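Local coordinates for peptidoglycan-recognition protein LB (PDB 7NSZ) that hydrolyses the amide bond between N-acetylmuramoyl groups and L-amino acids in bacterial peptidoglycan, a zinc-dependent reaction by which it probably scavenges immunologically active fragments, at residues Gly100-Ala103 against Lys109-Gly112; His154-Asp159 against Pro175-Ile180. The protein carries 1 engineered substitution. One frame throughout, in Å; residues are numbered along the deposited sequence.

Contact 1: residues Gly100-Ala103 against Lys109-Gly112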
# COMPACT_ATOMS: atom_id res chain seq x y z
N GLY A 100 -6.81 8.23 1.55
CA GLY A 100 -6.36 7.16 2.45
C GLY A 100 -6.23 7.60 3.88
O GLY A 100 -6.57 8.77 4.20
N ALA A 101 -5.77 6.71 4.73
CA ALA A 101 -5.43 7.04 6.13
C ALA A 101 -4.15 6.30 6.47
O ALA A 101 -4.04 5.61 7.48
CB ALA A 101 -6.53 6.60 7.09
N HIS A 102 -3.15 6.49 5.61
CA HIS A 102 -1.86 5.77 5.73
C HIS A 102 -0.66 6.71 5.84
O HIS A 102 0.36 6.22 6.28
CB HIS A 102 -1.71 4.74 4.60
CG HIS A 102 -1.62 5.36 3.24
ND1 HIS A 102 -0.44 5.81 2.67
CD2 HIS A 102 -2.61 5.72 2.39
CE1 HIS A 102 -0.75 6.43 1.54
NE2 HIS A 102 -2.10 6.43 1.36
N ALA A 103 -0.72 7.91 5.32
CA ALA A 103 0.48 8.76 5.27
C ALA A 103 0.04 10.21 5.40
O ALA A 103 -0.39 10.81 4.46
CB ALA A 103 1.20 8.55 3.97
N LYS A 109 -3.25 12.43 -2.14
CA LYS A 109 -2.40 12.62 -3.35
C LYS A 109 -1.47 11.41 -3.55
O LYS A 109 -0.39 11.53 -4.15
CB LYS A 109 -1.59 13.91 -3.19
CG LYS A 109 -0.70 13.95 -1.96
CD LYS A 109 0.21 15.18 -1.84
CE LYS A 109 -0.56 16.46 -1.62
NZ LYS A 109 -1.13 16.57 -0.25
N SER A 110 -1.88 10.22 -3.10
CA SER A 110 -1.00 9.05 -3.15
C SER A 110 -1.81 7.77 -3.33
O SER A 110 -3.02 7.74 -3.01
CB SER A 110 -0.12 9.00 -1.97
OG SER A 110 -0.81 8.58 -0.77
N VAL A 111 -1.09 6.75 -3.76
CA VAL A 111 -1.50 5.36 -3.64
C VAL A 111 -0.67 4.80 -2.52
O VAL A 111 0.56 4.71 -2.64
CB VAL A 111 -1.34 4.59 -4.95
CG1 VAL A 111 -1.81 3.17 -4.82
CG2 VAL A 111 -2.01 5.31 -6.08
N GLY A 112 -1.33 4.37 -1.45
CA GLY A 112 -0.69 3.70 -0.32
C GLY A 112 -0.75 2.19 -0.46
O GLY A 112 -1.86 1.64 -0.41
O HOH W 1 -3.98 7.63 -0.39
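Beside the zinc site of this amidase-2 (PGRP) domain, the imidazole of His102 lies on the start of strand 110-115 in the central mixed sheet, with Gly112 beneath one ring face and Ser110 at the ring edge. The ring does not touch the metal: it stands in the second shell, its ND1 hydrogen-bonded to NE2 of the zinc ligand His44, whose ring meets it nearly at right angles. With CG between the backbone N and the carbonyl carbon (chi1 64°), the ring is swung in toward the strand. CA of Gly112 sits 3.5 Å from the ring centroid and 19° off its normal, a CH-pi contact. Glycine suits this position, since a CB there would run into His102 CE1. In the ring plane, Ser110 OG approaches CE1 of His102 to 3.2 Å, while this small hydroxyl finds its hydrogen bond at the carbonyl oxygen of Tyr106. A leucine in place of His102 would probably leave His44 NE2 without its hydrogen-bonding mate and set the zinc ligand freer to turn. Phe80, an engineered residue at a site inferred to be essential for coordinating the zinc-bound water, packs nearby. At the other ring nitrogen, water 1 makes a bridge: it is 2.8 Å from His102 NE2 and donates to the backbone O of Ser110, also at 2.8 Å.

Contact 2: residues His154-Asp159 against Pro175-Ile180. With ZN (zinc ion), chain B; EPE (4-(2-hydroxyethyl)-1-piperazine ethanesulfonic acid), chain C.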
# COMPACT_ATOMS: atom_id res chain seq x y z
N HIS A 154 6.97 5.09 3.85
CA HIS A 154 6.32 5.82 4.95
C HIS A 154 7.31 6.56 5.85
O HIS A 154 7.03 7.71 6.18
CB HIS A 154 5.48 4.83 5.71
CG HIS A 154 4.51 5.37 6.71
ND1 HIS A 154 3.73 4.55 7.47
CD2 HIS A 154 4.30 6.61 7.20
CE1 HIS A 154 3.04 5.28 8.33
NE2 HIS A 154 3.32 6.53 8.16
N ARG A 155 8.44 5.94 6.14
CA ARG A 155 9.45 6.53 7.06
C ARG A 155 9.96 7.85 6.49
O ARG A 155 10.58 8.58 7.29
CB ARG A 155 10.59 5.53 7.27
CG ARG A 155 11.33 5.15 6.01
CD ARG A 155 12.70 4.51 6.27
NE ARG A 155 12.52 3.28 7.03
CZ ARG A 155 13.51 2.56 7.54
NH1 ARG A 155 14.76 2.90 7.24
NH2 ARG A 155 13.29 1.49 8.26
N GLN A 156 9.85 8.19 5.23
CA GLN A 156 10.33 9.46 4.68
C GLN A 156 9.40 10.61 5.00
O GLN A 156 9.84 11.77 4.83
CB GLN A 156 10.53 9.30 3.18
CG GLN A 156 11.66 8.34 2.88
CD GLN A 156 11.80 8.11 1.41
OE1 GLN A 156 11.13 7.27 0.79
NE2 GLN A 156 12.65 8.86 0.74
N VAL A 157 8.18 10.35 5.48
CA VAL A 157 7.21 11.46 5.70
C VAL A 157 6.72 11.49 7.16
O VAL A 157 5.94 12.42 7.45
CB VAL A 157 6.07 11.39 4.66
CG1 VAL A 157 6.67 11.28 3.25
CG2 VAL A 157 5.11 10.23 4.87
N ARG A 158 7.08 10.50 7.97
CA ARG A 158 6.64 10.48 9.39
C ARG A 158 7.66 9.72 10.18
O ARG A 158 8.50 8.97 9.65
CB ARG A 158 5.29 9.77 9.56
CG ARG A 158 4.11 10.60 9.10
CD ARG A 158 3.92 11.84 9.90
NE ARG A 158 3.90 11.60 11.33
CZ ARG A 158 4.06 12.55 12.24
NH1 ARG A 158 4.17 13.81 11.85
NH2 ARG A 158 4.11 12.19 13.51
N ASP A 159 7.60 9.93 11.49
CA ASP A 159 8.52 9.24 12.39
C ASP A 159 8.04 7.81 12.56
O ASP A 159 7.25 7.55 13.48
CB ASP A 159 8.62 10.04 13.68
CG ASP A 159 9.41 9.37 14.77
OD1 ASP A 159 10.34 8.58 14.44
OD2 ASP A 159 9.14 9.72 15.94
N PRO A 175 12.53 2.13 -9.77
CA PRO A 175 12.25 3.34 -10.52
C PRO A 175 11.44 4.34 -9.69
O PRO A 175 10.49 3.99 -8.98
CB PRO A 175 11.41 2.90 -11.74
CG PRO A 175 11.55 1.41 -11.81
CD PRO A 175 12.08 0.92 -10.47
N HIS A 176 11.78 5.59 -9.84
CA HIS A 176 11.00 6.74 -9.33
C HIS A 176 11.24 6.96 -7.83
O HIS A 176 10.66 7.92 -7.31
CB HIS A 176 9.49 6.59 -9.62
CG HIS A 176 9.14 6.63 -11.07
ND1 HIS A 176 8.40 7.63 -11.59
CD2 HIS A 176 9.45 5.79 -12.09
CE1 HIS A 176 8.24 7.42 -12.91
NE2 HIS A 176 8.88 6.30 -13.22
N PHE A 177 12.04 6.15 -7.17
CA PHE A 177 12.38 6.39 -5.75
C PHE A 177 13.05 7.75 -5.64
O PHE A 177 13.89 8.11 -6.50
CB PHE A 177 13.31 5.30 -5.23
CG PHE A 177 13.68 5.55 -3.80
CD1 PHE A 177 12.80 5.29 -2.76
CD2 PHE A 177 14.93 6.09 -3.50
CE1 PHE A 177 13.14 5.61 -1.45
CE2 PHE A 177 15.26 6.39 -2.19
CZ PHE A 177 14.38 6.11 -1.17
N THR A 178 12.70 8.49 -4.62
CA THR A 178 13.35 9.79 -4.39
C THR A 178 13.42 10.13 -2.92
O THR A 178 12.82 9.46 -2.07
CB THR A 178 12.64 10.90 -5.16
OG1 THR A 178 13.43 12.09 -5.19
CG2 THR A 178 11.27 11.22 -4.60
N HIS A 179 14.25 11.12 -2.61
CA HIS A 179 14.34 11.73 -1.26
C HIS A 179 13.72 13.11 -1.29
O HIS A 179 14.00 13.91 -2.17
CB HIS A 179 15.78 11.76 -0.74
CG HIS A 179 16.28 10.44 -0.31
ND1 HIS A 179 16.12 9.93 0.94
CD2 HIS A 179 16.94 9.51 -1.02
CE1 HIS A 179 16.72 8.75 1.01
NE2 HIS A 179 17.21 8.46 -0.21
N ILE A 180 12.85 13.38 -0.29
CA ILE A 180 12.19 14.68 -0.10
C ILE A 180 13.26 15.80 0.01
O ILE A 180 13.08 16.82 -0.64
CB ILE A 180 11.25 14.65 1.13
CG1 ILE A 180 10.13 13.61 0.99
CG2 ILE A 180 10.72 16.05 1.39
CD1 ILE A 180 9.18 13.92 -0.10
ZN ZN B . 3.41 2.57 6.98
N1 EPE C . 13.59 11.42 7.05
C2 EPE C . 14.57 11.41 8.16
C3 EPE C . 14.03 10.70 9.38
N4 EPE C . 12.73 11.24 9.79
C5 EPE C . 11.78 11.23 8.68
C6 EPE C . 12.32 12.00 7.51
C7 EPE C . 12.20 10.50 10.96
C8 EPE C . 11.23 11.27 11.83
O8 EPE C . 10.31 12.11 11.15
C9 EPE C . 14.09 12.13 5.86
C10 EPE C . 13.28 11.75 4.61
S EPE C . 14.08 12.18 3.10
O1S EPE C . 13.33 11.51 2.04
O2S EPE C . 15.44 11.53 3.17
O3S EPE C . 14.09 13.60 2.97
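The chain makes a short turn with helical torsions at 154-156, where Val157 N bonds back to His154 O at 3.0 Å; its backbone and that of the irregular run 175-180 come nearest at Gln156 and Ile180, whose CA atoms are 7.3 Å apart. Gln156 is the side chain that bridges the gap. Extended beyond CG (chi2 176°), it carries its amide to the opposite backbone, and NE2 donates to Thr178 O at 2.9 Å, in the carbonyl plane and on a lone pair. The second acceptor of NE2 is O1S of the bound buffer molecule EPE, at 3.0 Å, while OE1 accepts from Gly153 N. A glutamine fits here because one flat group donates twice and accepts once. The amide also crosses the Phe177 ring obliquely, the planes 24° apart, with Gln156 OE1 3.4 Å from Phe177 CE1. His179 ND1 donates to O2S of EPE at 2.8 Å, the sulfonate lying at the ring edge, and Ile180 N reaches O1S at 3.0 Å, so that both segments hold the anionic group. At the start of the turn His154 ND1 binds the zinc ion, with His44 and Cys162 as the other protein ligands. The arrangement is a surface junction: Gln156 also rests on Phe168 of helix 165-171, while Val157, Thr178 and Ile180 pack on strand 149-153, an outermost strand of the sheet.

In the fold
Followed from the N terminus, the chain first reaches contact 1, which closes a short turn late in the connection from strand 90-92 to strand 110-115, laying 100-103 against the start of strand 110-115. Helix 126-142 and strand 149-153 come next, and only then does contact 2 open; its larger loop carries helix 165-171 and closes when 175-180 returns to 154-159. The two loops are therefore in series, neither nested nor crossed. Contact 1 ties a loop to an inner strand of the sheet, whereas contact 2 fastens the C-terminal tail to the sheet's rim. Their centres lie about 13 Å apart, and they touch where His102 O packs against His154 CE1, beside the zinc ion.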